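Local coordinates for FAD-dependent oxidoreductase (Actinomadura kijaniata, PDB 3M9V), which probably uses a flavin cofactor to carry out an oxidative step in the biosynthesis of the sugar D-kijanose, as a member of the acyl-CoA dehydrogenase family, at residues K169-M174 / S222-I227; V140-I145 / T179-N184; D79-V84 / T316-L321. All coordinates share one frame; numbering follows the deposited sequence.

Contact 1: residues K169-M174 / S222-I227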
ATOM      1  N   LYS A 169      -3.845   8.377  37.113  1.00 26.39           N
ATOM      2  CA  LYS A 169      -3.655   7.504  35.952  1.00 26.65           C
ATOM      3  C   LYS A 169      -4.616   7.975  34.864  1.00 25.43           C
ATOM      4  O   LYS A 169      -5.661   8.570  35.126  1.00 24.77           O
ATOM      5  CB  LYS A 169      -3.944   6.037  36.286  1.00 25.59           C
ATOM      6  CG  LYS A 169      -2.960   5.411  37.259  1.00 26.96           C
ATOM      7  CD  LYS A 169      -1.590   5.181  36.607  1.00 27.90           C
ATOM      8  CE  LYS A 169      -0.692   4.277  37.447  1.00 26.88           C
ATOM      9  NZ  LYS A 169       0.704   4.316  36.893  1.00 25.02           N
ATOM     10  N   THR A 170      -4.248   7.708  33.620  1.00 26.00           N
ATOM     11  CA  THR A 170      -5.013   8.238  32.512  1.00 25.59           C
ATOM     12  C   THR A 170      -5.569   7.092  31.675  1.00 26.08           C
ATOM     13  O   THR A 170      -5.085   5.966  31.778  1.00 27.34           O
ATOM     14  CB  THR A 170      -4.140   9.197  31.694  1.00 27.44           C
ATOM     15  OG1 THR A 170      -4.999   9.881  30.776  1.00 30.64           O
ATOM     16  CG2 THR A 170      -2.999   8.469  31.014  1.00 20.79           C
ATOM     17  N   LEU A 171      -6.602   7.361  30.881  1.00 25.30           N
ATOM     18  CA  LEU A 171      -7.106   6.393  29.916  1.00 23.57           C
ATOM     19  C   LEU A 171      -7.600   5.139  30.614  1.00 23.68           C
ATOM     20  O   LEU A 171      -7.281   4.018  30.204  1.00 22.64           O
ATOM     21  CB  LEU A 171      -6.102   6.088  28.792  1.00 23.87           C
ATOM     22  CG  LEU A 171      -5.656   7.281  27.937  1.00 24.18           C
ATOM     23  CD1 LEU A 171      -4.686   6.847  26.818  1.00 29.41           C
ATOM     24  CD2 LEU A 171      -6.795   8.106  27.334  1.00 26.31           C
ATOM     25  N   VAL A 172      -8.404   5.313  31.659  1.00 21.04           N
ATOM     26  CA  VAL A 172      -8.842   4.135  32.418  1.00 18.86           C
ATOM     27  C   VAL A 172     -10.236   3.745  31.953  1.00 18.73           C
ATOM     28  O   VAL A 172     -11.226   4.278  32.464  1.00 19.43           O
ATOM     29  CB  VAL A 172      -8.903   4.439  33.929  1.00 18.73           C
ATOM     30  CG1 VAL A 172      -9.285   3.161  34.685  1.00 21.04           C
ATOM     31  CG2 VAL A 172      -7.518   4.956  34.411  1.00 15.83           C
ATOM     32  N   SER A 173     -10.336   2.825  30.997  1.00 17.67           N
ATOM     33  CA  SER A 173     -11.647   2.473  30.448  1.00 19.29           C
ATOM     34  C   SER A 173     -12.573   1.795  31.468  1.00 20.33           C
ATOM     35  O   SER A 173     -12.081   1.076  32.342  1.00 21.08           O
ATOM     36  CB  SER A 173     -11.463   1.514  29.257  1.00 18.87           C
ATOM     37  OG  SER A 173     -10.685   2.155  28.258  1.00 21.00           O
ATOM     38  N   MET A 174     -13.882   1.985  31.323  1.00 18.69           N
ATOM     39  CA  MET A 174     -14.861   1.373  32.223  1.00 22.50           C
ATOM     40  C   MET A 174     -14.903   2.042  33.603  1.00 23.03           C
ATOM     41  O   MET A 174     -15.709   1.659  34.462  1.00 22.97           O
ATOM     42  CB  MET A 174     -14.645  -0.148  32.373  1.00 20.22           C
ATOM     43  CG  MET A 174     -15.920  -0.873  32.855  1.00 23.72           C
ATOM     44  SD  MET A 174     -15.843  -2.667  32.801  1.00 28.77           S
ATOM     45  CE  MET A 174     -14.294  -3.011  33.630  1.00 19.87           C
ATOM     46  N   SER A 222     -16.632   4.647  25.945  1.00 18.19           N
ATOM     47  CA  SER A 222     -15.891   3.597  26.658  1.00 18.23           C
ATOM     48  C   SER A 222     -15.497   4.009  28.072  1.00 20.01           C
ATOM     49  O   SER A 222     -14.926   3.208  28.838  1.00 20.00           O
ATOM     50  CB  SER A 222     -14.612   3.184  25.908  1.00 17.84           C
ATOM     51  OG  SER A 222     -13.753   4.304  25.756  1.00 14.34           O
ATOM     52  N   GLY A 223     -15.796   5.256  28.415  1.00 20.23           N
ATOM     53  CA  GLY A 223     -15.532   5.743  29.778  1.00 20.99           C
ATOM     54  C   GLY A 223     -14.057   5.801  30.142  1.00 23.11           C
ATOM     55  O   GLY A 223     -13.664   5.415  31.255  1.00 20.42           O
ATOM     56  N   THR A 224     -13.260   6.269  29.184  1.00 20.29           N
ATOM     57  CA  THR A 224     -11.823   6.090  29.236  1.00 21.54           C
ATOM     58  C   THR A 224     -11.216   7.310  29.944  1.00 23.02           C
ATOM     59  O   THR A 224     -10.474   8.106  29.370  1.00 23.59           O
ATOM     60  CB  THR A 224     -11.267   5.715  27.839  1.00 20.33           C
ATOM     61  OG1 THR A 224     -11.795   4.423  27.504  1.00 21.55           O
ATOM     62  CG2 THR A 224      -9.720   5.603  27.833  1.00 18.71           C
ATOM     63  N   VAL A 225     -11.558   7.462  31.222  1.00 22.66           N
ATOM     64  CA  VAL A 225     -11.321   8.725  31.905  1.00 21.29           C
ATOM     65  C   VAL A 225     -10.075   8.637  32.763  1.00 20.90           C
ATOM     66  O   VAL A 225      -9.465   7.580  32.857  1.00 22.95           O
ATOM     67  CB  VAL A 225     -12.499   9.085  32.810  1.00 22.47           C
ATOM     68  CG1 VAL A 225     -13.788   9.269  31.984  1.00 24.09           C
ATOM     69  CG2 VAL A 225     -12.653   8.060  33.948  1.00 22.34           C
ATOM     70  N   ASP A 226      -9.713   9.750  33.385  1.00 22.01           N
ATOM     71  CA  ASP A 226      -8.616   9.811  34.346  1.00 23.39           C
ATOM     72  C   ASP A 226      -9.045   9.525  35.785  1.00 24.27           C
ATOM     73  O   ASP A 226     -10.195   9.794  36.130  1.00 23.61           O
ATOM     74  CB  ASP A 226      -8.047  11.218  34.303  1.00 21.99           C
ATOM     75  CG  ASP A 226      -7.072  11.395  33.159  1.00 30.03           C
ATOM     76  OD1 ASP A 226      -7.220  10.756  32.091  1.00 30.11           O
ATOM     77  OD2 ASP A 226      -6.104  12.149  33.369  1.00 29.20           O
ATOM     78  N   ILE A 227      -8.158   8.966  36.614  1.00 23.65           N
ATOM     79  CA  ILE A 227      -8.537   8.765  38.023  1.00 23.37           C
ATOM     80  C   ILE A 227      -7.413   9.324  38.906  1.00 24.62           C
ATOM     81  O   ILE A 227      -6.244   9.254  38.527  1.00 21.69           O
ATOM     82  CB  ILE A 227      -8.830   7.304  38.369  1.00 21.27           C
ATOM     83  CG1 ILE A 227      -7.562   6.452  38.208  1.00 17.12           C
ATOM     84  CG2 ILE A 227     -10.062   6.772  37.593  1.00 21.45           C
ATOM     85  CD1 ILE A 227      -7.807   4.985  38.358  1.00 24.24           C
TER
HETATM   86  O   HOH W   1      -8.372   9.465  29.971  1.00 28.55           O
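Val-172 and Ile-227 meet on the tightly packed face of this strand pair, where CG2 of Val-172 lies 4.0 Å from CD1 of Ile-227 and the side chains run at about a right angle. With CG1 of Ile-227 lodged between its own backbone N and carbonyl carbon (chi1 64°), that branch passes Lys-169 CB. Phe-181 and Ile-183 pack on Ile-227 and Cys-142 on Val-172, while the Lys-169 ammonium leads off to a salt bridge with Asp-147. Just beyond Val-172 and just ahead of Val-225, Ser-173 OG, of an FMN site without flavin in this chain, and Thr-224 OG1 share a 2.6 Å hydrogen bond.

The pairing is antiparallel and belongs to the beta-sheet middle domain of the acyl-CoA dehydrogenase fold. Lys-169 and Ile-227 exchange two backbone hydrogen bonds, and Val-172 N reaches Val-225 O at 2.8 Å; the return bond from Val-225 N to Val-172 O is weak. Between the two pairs the register slips by one, a beta bulge in which Thr-170 and Leu-171 stand against Asp-226.

The bulge gives the looser side. Leu-171, at positive phi (62°), directs its N-H not to Val-225 O but to a water 2.9 Å from its N, which donates to Thr-224 O and Asp-226 OD1. Its exposed side chain meets Thr-224 CG2 through CB and CD2, and Leu-171 CA is 3.4 Å from that methyl. Thr-170 lies alongside Asp-226, and its OG1 donates to OD1 (2.7 Å) from the syn side, 28° out of the carboxylate plane; OD2 belongs to Arg-168 and His-148.

Contact 2: residues V140-I145 / T179-N184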
ATOM      1  N   VAL A 140     -16.455  -4.659  39.718  1.00 27.37           N
ATOM      2  CA  VAL A 140     -16.188  -4.248  38.328  1.00 26.45           C
ATOM      3  C   VAL A 140     -14.764  -3.685  38.344  1.00 26.92           C
ATOM      4  O   VAL A 140     -14.503  -2.666  38.986  1.00 27.33           O
ATOM      5  CB  VAL A 140     -17.240  -3.235  37.804  1.00 25.99           C
ATOM      6  CG1 VAL A 140     -16.907  -2.634  36.423  1.00 20.70           C
ATOM      7  CG2 VAL A 140     -18.622  -3.889  37.789  1.00 23.42           C
ATOM      8  N   VAL A 141     -13.844  -4.397  37.697  1.00 26.02           N
ATOM      9  CA  VAL A 141     -12.416  -4.199  37.909  1.00 24.69           C
ATOM     10  C   VAL A 141     -11.703  -3.481  36.757  1.00 25.32           C
ATOM     11  O   VAL A 141     -11.569  -4.019  35.651  1.00 24.31           O
ATOM     12  CB  VAL A 141     -11.698  -5.541  38.244  1.00 25.49           C
ATOM     13  CG1 VAL A 141     -10.276  -5.269  38.722  1.00 23.47           C
ATOM     14  CG2 VAL A 141     -12.408  -6.293  39.360  1.00 22.88           C
ATOM     15  N   CYS A 142     -11.259  -2.255  37.018  1.00 22.50           N
ATOM     16  CA  CYS A 142     -10.587  -1.404  36.040  1.00 23.88           C
ATOM     17  C   CYS A 142      -9.094  -1.446  36.306  1.00 24.88           C
ATOM     18  O   CYS A 142      -8.684  -1.829  37.408  1.00 28.79           O
ATOM     19  CB  CYS A 142     -11.053   0.041  36.196  1.00 22.17           C
ATOM     20  SG  CYS A 142     -12.786   0.200  35.830  1.00 25.28           S
ATOM     21  N   SER A 143      -8.301  -1.060  35.309  1.00 25.85           N
ATOM     22  CA  SER A 143      -6.838  -1.148  35.406  1.00 27.60           C
ATOM     23  C   SER A 143      -6.302   0.242  35.162  1.00 25.41           C
ATOM     24  O   SER A 143      -6.628   0.840  34.145  1.00 25.28           O
ATOM     25  CB  SER A 143      -6.249  -2.083  34.343  1.00 27.51           C
ATOM     26  OG  SER A 143      -6.643  -3.425  34.597  1.00 33.30           O
ATOM     27  N   GLY A 144      -5.547   0.794  36.106  1.00 26.91           N
ATOM     28  CA  GLY A 144      -5.042   2.155  35.954  1.00 26.05           C
ATOM     29  C   GLY A 144      -3.559   1.917  35.733  1.00 29.45           C
ATOM     30  O   GLY A 144      -2.800   1.623  36.668  1.00 29.34           O
ATOM     31  N   ILE A 145      -3.145   2.028  34.475  1.00 31.11           N
ATOM     32  CA  ILE A 145      -1.808   1.615  34.070  1.00 32.63           C
ATOM     33  C   ILE A 145      -0.906   2.815  33.817  1.00 32.39           C
ATOM     34  O   ILE A 145       0.166   2.933  34.399  1.00 31.84           O
ATOM     35  CB  ILE A 145      -1.869   0.720  32.818  1.00 34.82           C
ATOM     36  CG1 ILE A 145      -2.695  -0.522  33.157  1.00 35.36           C
ATOM     37  CG2 ILE A 145      -0.447   0.384  32.364  1.00 32.97           C
ATOM     38  CD1 ILE A 145      -3.098  -1.311  31.928  1.00 38.18           C
ATOM     39  N   THR A 179     -15.622  -0.499  40.515  1.00 21.59           N
ATOM     40  CA  THR A 179     -15.773  -0.568  41.963  1.00 23.56           C
ATOM     41  C   THR A 179     -14.378  -0.812  42.515  1.00 23.65           C
ATOM     42  O   THR A 179     -14.080  -0.444  43.655  1.00 22.32           O
ATOM     43  CB  THR A 179     -16.652  -1.762  42.399  1.00 22.16           C
ATOM     44  OG1 THR A 179     -16.101  -2.990  41.880  1.00 23.42           O
ATOM     45  CG2 THR A 179     -18.075  -1.540  41.905  1.00 20.55           C
ATOM     46  N   HIS A 180     -13.525  -1.459  41.719  1.00 23.91           N
ATOM     47  CA  HIS A 180     -12.178  -1.774  42.186  1.00 23.82           C
ATOM     48  C   HIS A 180     -11.186  -1.408  41.091  1.00 25.88           C
ATOM     49  O   HIS A 180     -11.479  -1.683  39.923  1.00 25.26           O
ATOM     50  CB  HIS A 180     -12.003  -3.272  42.379  1.00 24.39           C
ATOM     51  CG  HIS A 180     -12.786  -3.869  43.507  1.00 28.22           C
ATOM     52  ND1 HIS A 180     -14.161  -3.976  43.492  1.00 32.40           N
ATOM     53  CD2 HIS A 180     -12.367  -4.466  44.649  1.00 31.41           C
ATOM     54  CE1 HIS A 180     -14.554  -4.578  44.602  1.00 32.61           C
ATOM     55  NE2 HIS A 180     -13.487  -4.896  45.316  1.00 30.19           N
ATOM     56  N   PHE A 181     -10.032  -0.853  41.450  1.00 22.19           N
ATOM     57  CA  PHE A 181      -9.094  -0.319  40.459  1.00 22.70           C
ATOM     58  C   PHE A 181      -7.721  -0.888  40.785  1.00 24.17           C
ATOM     59  O   PHE A 181      -7.159  -0.607  41.863  1.00 25.07           O
ATOM     60  CB  PHE A 181      -9.073   1.213  40.516  1.00 21.01           C
ATOM     61  CG  PHE A 181     -10.368   1.844  40.115  1.00 21.54           C
ATOM     62  CD1 PHE A 181     -10.543   2.351  38.832  1.00 22.46           C
ATOM     63  CD2 PHE A 181     -11.446   1.852  40.988  1.00 23.53           C
ATOM     64  CE1 PHE A 181     -11.758   2.914  38.450  1.00 22.69           C
ATOM     65  CE2 PHE A 181     -12.669   2.389  40.620  1.00 19.99           C
ATOM     66  CZ  PHE A 181     -12.820   2.921  39.350  1.00 25.39           C
ATOM     67  N   VAL A 182      -7.203  -1.726  39.889  1.00 25.53           N
ATOM     68  CA  VAL A 182      -5.841  -2.234  40.046  1.00 24.75           C
ATOM     69  C   VAL A 182      -4.875  -1.224  39.436  1.00 26.65           C
ATOM     70  O   VAL A 182      -5.039  -0.852  38.273  1.00 25.79           O
ATOM     71  CB  VAL A 182      -5.682  -3.595  39.352  1.00 26.16           C
ATOM     72  CG1 VAL A 182      -4.271  -4.148  39.522  1.00 24.01           C
ATOM     73  CG2 VAL A 182      -6.659  -4.578  39.922  1.00 23.20           C
ATOM     74  N   ILE A 183      -3.898  -0.747  40.205  1.00 25.72           N
ATOM     75  CA  ILE A 183      -3.155   0.449  39.823  1.00 25.34           C
ATOM     76  C   ILE A 183      -1.693   0.039  39.739  1.00 28.51           C
ATOM     77  O   ILE A 183      -1.190  -0.636  40.640  1.00 28.90           O
ATOM     78  CB  ILE A 183      -3.277   1.562  40.891  1.00 25.78           C
ATOM     79  CG1 ILE A 183      -4.748   1.918  41.114  1.00 26.33           C
ATOM     80  CG2 ILE A 183      -2.553   2.852  40.494  1.00 25.12           C
ATOM     81  CD1 ILE A 183      -5.442   2.409  39.858  1.00 20.95           C
ATOM     82  N   ASN A 184      -1.016   0.417  38.661  1.00 28.13           N
ATOM     83  CA  ASN A 184       0.412   0.154  38.599  1.00 30.50           C
ATOM     84  C   ASN A 184       1.158   1.292  39.286  1.00 29.77           C
ATOM     85  O   ASN A 184       1.055   2.449  38.875  1.00 31.53           O
ATOM     86  CB  ASN A 184       0.868   0.059  37.147  1.00 33.01           C
ATOM     87  CG  ASN A 184       0.393  -1.223  36.485  1.00 39.23           C
ATOM     88  OD1 ASN A 184      -0.383  -1.997  37.056  1.00 43.97           O
ATOM     89  ND2 ASN A 184       0.889  -1.464  35.279  1.00 48.85           N
TER
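Ile-145 and Asn-184 lie where two neighbouring parallel strands, 141-147 and 180-187, leave their regular pairing, next to the ligand sites of the middle beta domain: Ile-145 belongs to the FMN site, which holds no flavin in this chain, and Asn-184 lines the dTDP pocket, its ND2 making a weak hydrogen bond to a phosphate oxygen. The two side chains run alongside each other in a common direction, with Ile-145 CG2 3.7 Å from Asn-184 ND2.

Behind them the register is unbroken. Cys-142 N donates to His-180 O, Val-182 N to Cys-142 O, Gly-144 N to Val-182 O and Asn-184 N to Gly-144 O, the zigzag of parallel pairing. The bond from Gly-144 is the straightest of these, 172° at its hydrogen. Gly-144 also makes room for Ile-183, whose chain bends at chi2 (-59°) and lays CD1 3.9 Å from the glycine CA; a CB here would collide with it.

On the same face, Phe-181 packs against Cys-142. CB of the cysteine is 3.5 Å from ring atom CD1, and its SG stands 4.6 Å from the Phe-181 ring centroid, an oblique sulfur-aromatic contact. Ile-227 and Phe-208 also meet Phe-181. The other face joins Val-141 CG1 to Val-182 CG2 at 3.9 Å, where both valines also touch Arg-108 of helix 96-118, which bonds the Ser-143 hydroxyl.

At the strand start Val-140 O takes the N-H groups of Thr-179 and His-180. Thr-179 OG1 accepts from Val-140 N at 2.8 Å and meets the ring edge of His-180 in plane, 2.7 Å from ND1.

Contact 3: residues D79-V84 / T316-L321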
ATOM      1  N   ASP A  79     -11.495 -19.811  29.875  1.00 22.57           N
ATOM      2  CA  ASP A  79     -10.083 -19.629  30.165  1.00 24.06           C
ATOM      3  C   ASP A  79      -9.227 -19.564  28.908  1.00 23.85           C
ATOM      4  O   ASP A  79      -8.015 -19.464  29.069  1.00 22.10           O
ATOM      5  CB  ASP A  79      -9.577 -20.748  31.071  1.00 25.03           C
ATOM      6  CG  ASP A  79      -9.568 -22.080  30.354  1.00 32.90           C
ATOM      7  OD1 ASP A  79     -10.187 -22.256  29.282  1.00 31.80           O
ATOM      8  OD2 ASP A  79      -8.909 -22.987  30.878  1.00 41.47           O
ATOM      9  N   ARG A  80      -9.804 -19.556  27.703  1.00 21.34           N
ATOM     10  CA  ARG A  80      -8.996 -19.292  26.507  1.00 21.47           C
ATOM     11  C   ARG A  80      -9.068 -17.837  26.038  1.00 21.45           C
ATOM     12  O   ARG A  80     -10.154 -17.279  25.849  1.00 20.26           O
ATOM     13  CB  ARG A  80      -9.513 -20.100  25.320  1.00 23.27           C
ATOM     14  CG  ARG A  80      -9.436 -21.615  25.395  1.00 26.85           C
ATOM     15  CD  ARG A  80      -8.051 -22.168  25.591  1.00 37.14           C
ATOM     16  NE  ARG A  80      -8.231 -23.606  25.792  1.00 42.60           N
ATOM     17  CZ  ARG A  80      -8.177 -24.514  24.824  1.00 43.00           C
ATOM     18  NH1 ARG A  80      -7.898 -24.159  23.576  1.00 41.67           N
ATOM     19  NH2 ARG A  80      -8.350 -25.794  25.109  1.00 41.17           N
ATOM     20  N   LEU A  81      -7.905 -17.255  25.756  1.00 20.26           N
ATOM     21  CA  LEU A  81      -7.905 -15.926  25.151  1.00 19.15           C
ATOM     22  C   LEU A  81      -8.666 -15.929  23.825  1.00 17.19           C
ATOM     23  O   LEU A  81      -9.324 -14.963  23.431  1.00 17.79           O
ATOM     24  CB  LEU A  81      -6.457 -15.475  24.964  1.00 16.64           C
ATOM     25  CG  LEU A  81      -5.751 -15.126  26.293  1.00 18.74           C
ATOM     26  CD1 LEU A  81      -4.261 -15.272  26.010  1.00 17.11           C
ATOM     27  CD2 LEU A  81      -6.080 -13.712  26.791  1.00 18.36           C
ATOM     28  N   TYR A  82      -8.519 -17.026  23.097  1.00 16.36           N
ATOM     29  CA  TYR A  82      -9.145 -17.137  21.799  1.00 15.89           C
ATOM     30  C   TYR A  82     -10.641 -17.003  22.026  1.00 15.99           C
ATOM     31  O   TYR A  82     -11.277 -16.272  21.293  1.00 17.00           O
ATOM     32  CB  TYR A  82      -8.817 -18.487  21.175  1.00 16.55           C
ATOM     33  CG  TYR A  82      -9.336 -18.687  19.766  1.00 17.25           C
ATOM     34  CD1 TYR A  82      -8.480 -18.468  18.684  1.00 14.27           C
ATOM     35  CD2 TYR A  82     -10.639 -19.099  19.530  1.00 16.27           C
ATOM     36  CE1 TYR A  82      -8.889 -18.643  17.377  1.00 15.00           C
ATOM     37  CE2 TYR A  82     -11.067 -19.282  18.208  1.00 18.17           C
ATOM     38  CZ  TYR A  82     -10.173 -19.062  17.163  1.00 15.54           C
ATOM     39  OH  TYR A  82     -10.492 -19.258  15.841  1.00 13.35           O
ATOM     40  N   ASP A  83     -11.234 -17.696  22.994  1.00 17.00           N
ATOM     41  CA  ASP A  83     -12.674 -17.538  23.124  1.00 17.08           C
ATOM     42  C   ASP A  83     -13.098 -16.173  23.637  1.00 17.46           C
ATOM     43  O   ASP A  83     -14.197 -15.738  23.278  1.00 14.76           O
ATOM     44  CB  ASP A  83     -13.303 -18.594  24.037  1.00 20.86           C
ATOM     45  CG  ASP A  83     -13.313 -19.954  23.375  1.00 21.52           C
ATOM     46  OD1 ASP A  83     -13.007 -20.007  22.169  1.00 28.04           O
ATOM     47  OD2 ASP A  83     -13.633 -20.954  24.032  1.00 25.35           O
ATOM     48  N   VAL A  84     -12.277 -15.551  24.487  1.00 14.10           N
ATOM     49  CA  VAL A  84     -12.600 -14.209  24.921  1.00 14.29           C
ATOM     50  C   VAL A  84     -12.596 -13.296  23.697  1.00 16.72           C
ATOM     51  O   VAL A  84     -13.461 -12.429  23.552  1.00 17.12           O
ATOM     52  CB  VAL A  84     -11.564 -13.685  25.949  1.00 16.02           C
ATOM     53  CG1 VAL A  84     -11.824 -12.196  26.249  1.00 17.21           C
ATOM     54  CG2 VAL A  84     -11.628 -14.486  27.250  1.00 14.02           C
ATOM     55  N   THR A 316      -4.411 -18.285  19.281  1.00 17.95           N
ATOM     56  CA  THR A 316      -4.197 -19.717  19.507  1.00 15.70           C
ATOM     57  C   THR A 316      -2.811 -19.985  20.062  1.00 19.04           C
ATOM     58  O   THR A 316      -2.686 -20.730  21.030  1.00 17.97           O
ATOM     59  CB  THR A 316      -4.319 -20.461  18.185  1.00 16.34           C
ATOM     60  OG1 THR A 316      -5.675 -20.335  17.751  1.00 16.10           O
ATOM     61  CG2 THR A 316      -3.961 -21.944  18.359  1.00 16.34           C
ATOM     62  N   ALA A 317      -1.800 -19.373  19.447  1.00 18.45           N
ATOM     63  CA  ALA A 317      -0.437 -19.505  19.914  1.00 22.18           C
ATOM     64  C   ALA A 317      -0.286 -18.972  21.335  1.00 22.44           C
ATOM     65  O   ALA A 317       0.418 -19.569  22.143  1.00 23.30           O
ATOM     66  CB  ALA A 317       0.504 -18.784  18.977  1.00 21.06           C
ATOM     67  N   ALA A 318      -0.900 -17.831  21.637  1.00 22.60           N
ATOM     68  CA  ALA A 318      -0.790 -17.281  22.980  1.00 21.72           C
ATOM     69  C   ALA A 318      -1.408 -18.212  24.028  1.00 19.34           C
ATOM     70  O   ALA A 318      -0.832 -18.352  25.112  1.00 19.20           O
ATOM     71  CB  ALA A 318      -1.410 -15.883  23.069  1.00 21.66           C
ATOM     72  N   ASP A 319      -2.543 -18.833  23.722  1.00 18.29           N
ATOM     73  CA  ASP A 319      -3.206 -19.777  24.623  1.00 19.75           C
ATOM     74  C   ASP A 319      -2.323 -21.000  24.906  1.00 23.08           C
ATOM     75  O   ASP A 319      -2.223 -21.428  26.062  1.00 21.03           O
ATOM     76  CB  ASP A 319      -4.542 -20.239  24.016  1.00 19.92           C
ATOM     77  CG  ASP A 319      -5.703 -19.311  24.347  1.00 23.10           C
ATOM     78  OD1 ASP A 319      -5.612 -18.588  25.371  1.00 17.46           O
ATOM     79  OD2 ASP A 319      -6.727 -19.284  23.610  1.00 18.63           O
ATOM     80  N   ALA A 320      -1.687 -21.566  23.872  1.00 22.88           N
ATOM     81  CA  ALA A 320      -0.729 -22.675  24.009  1.00 22.60           C
ATOM     82  C   ALA A 320       0.451 -22.305  24.901  1.00 22.32           C
ATOM     83  O   ALA A 320       0.771 -23.035  25.832  1.00 22.73           O
ATOM     84  CB  ALA A 320      -0.220 -23.179  22.629  1.00 22.44           C
ATOM     85  N   LEU A 321       1.110 -21.184  24.645  1.00 20.36           N
ATOM     86  CA  LEU A 321       2.230 -20.787  25.483  1.00 22.82           C
ATOM     87  C   LEU A 321       1.784 -20.437  26.906  1.00 26.41           C
ATOM     88  O   LEU A 321       2.498 -20.702  27.876  1.00 25.02           O
ATOM     89  CB  LEU A 321       2.959 -19.588  24.891  1.00 21.91           C
ATOM     90  CG  LEU A 321       3.677 -19.928  23.584  1.00 22.97           C
ATOM     91  CD1 LEU A 321       3.848 -18.610  22.846  1.00 21.71           C
ATOM     92  CD2 LEU A 321       5.022 -20.505  23.950  1.00 29.50           C
TER
HETATM   93  O   HOH W   2      -5.397 -19.016  28.009  1.00 34.28           O
HETATM   94  O   HOH W   3      -6.895 -21.336  22.035  1.00 19.29           O
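Asp-319 presents its carboxylate to the backbone at the start of helix 81-94, tying a helix of the N-terminal domain to the long helix 291-323 of the C-terminal domain in the acyl-CoA dehydrogenase fold.

The hydrogen bonds form a two-pronged grip. OD1 of Asp-319 takes the N-H of Leu-81 at 2.7 Å through its syn lone pair, while OD2 receives that of Tyr-82, 2.9 Å from its N, 24° out of the carboxylate plane. These N-H groups open the helix just after Arg-80 at the N-cap position, so the negative charge probably gains from the helix's positive end. Replacing Asp-319 by an alanine would probably leave both amides without their acceptor and the two helices without this polar tie.

Water adds a second layer: one molecule links Asp-79 O to OD1, and another donates to OD2, 2.6 Å away, and weakly accepts from Arg-80 NH1. The arginine itself makes no salt bridge here; the guanidinium and carboxylate planes are turned 76° from each other, and CB and CD pass OD2 instead.

Apolar packing is slight, Leu-81 CD1 meeting Ala-318 CB at 4.1 Å. Tyr-82, swung with CG opposite its backbone N (chi1 -176°), runs alongside Thr-316, which also touches Thr-14 of the second subunit. The phenol OH of Tyr-82 bonds Leu-16 N, and ring atom CD1 rests 3.5 Å from Thr-316 OG1.

Contacts 1 and 2 share one mixed sheet in the middle domain, their centres about 10 Å apart. Strand 163-172 neighbours 141-147, and the segments alternate along the chain: 140-145, 169-174, 179-184, 222-227. They touch through Lys-169, whose NZ probably bonds Ile-145 O, and through Met-174, which packs near Val-141. Contact 3 lies about 26 Å from contact 1 and 23 Å from contact 2, centre to centre, without touching either. Its pairing of 79-84 with 316-321 brings together helices that come before and after the beta domain in sequence. Flavin- and dTDP-site residues thus sit on the sheet contacts, while contact 3 joins the two helical domains, the Leu-81 side chain about 8 Å from the bound dTDP.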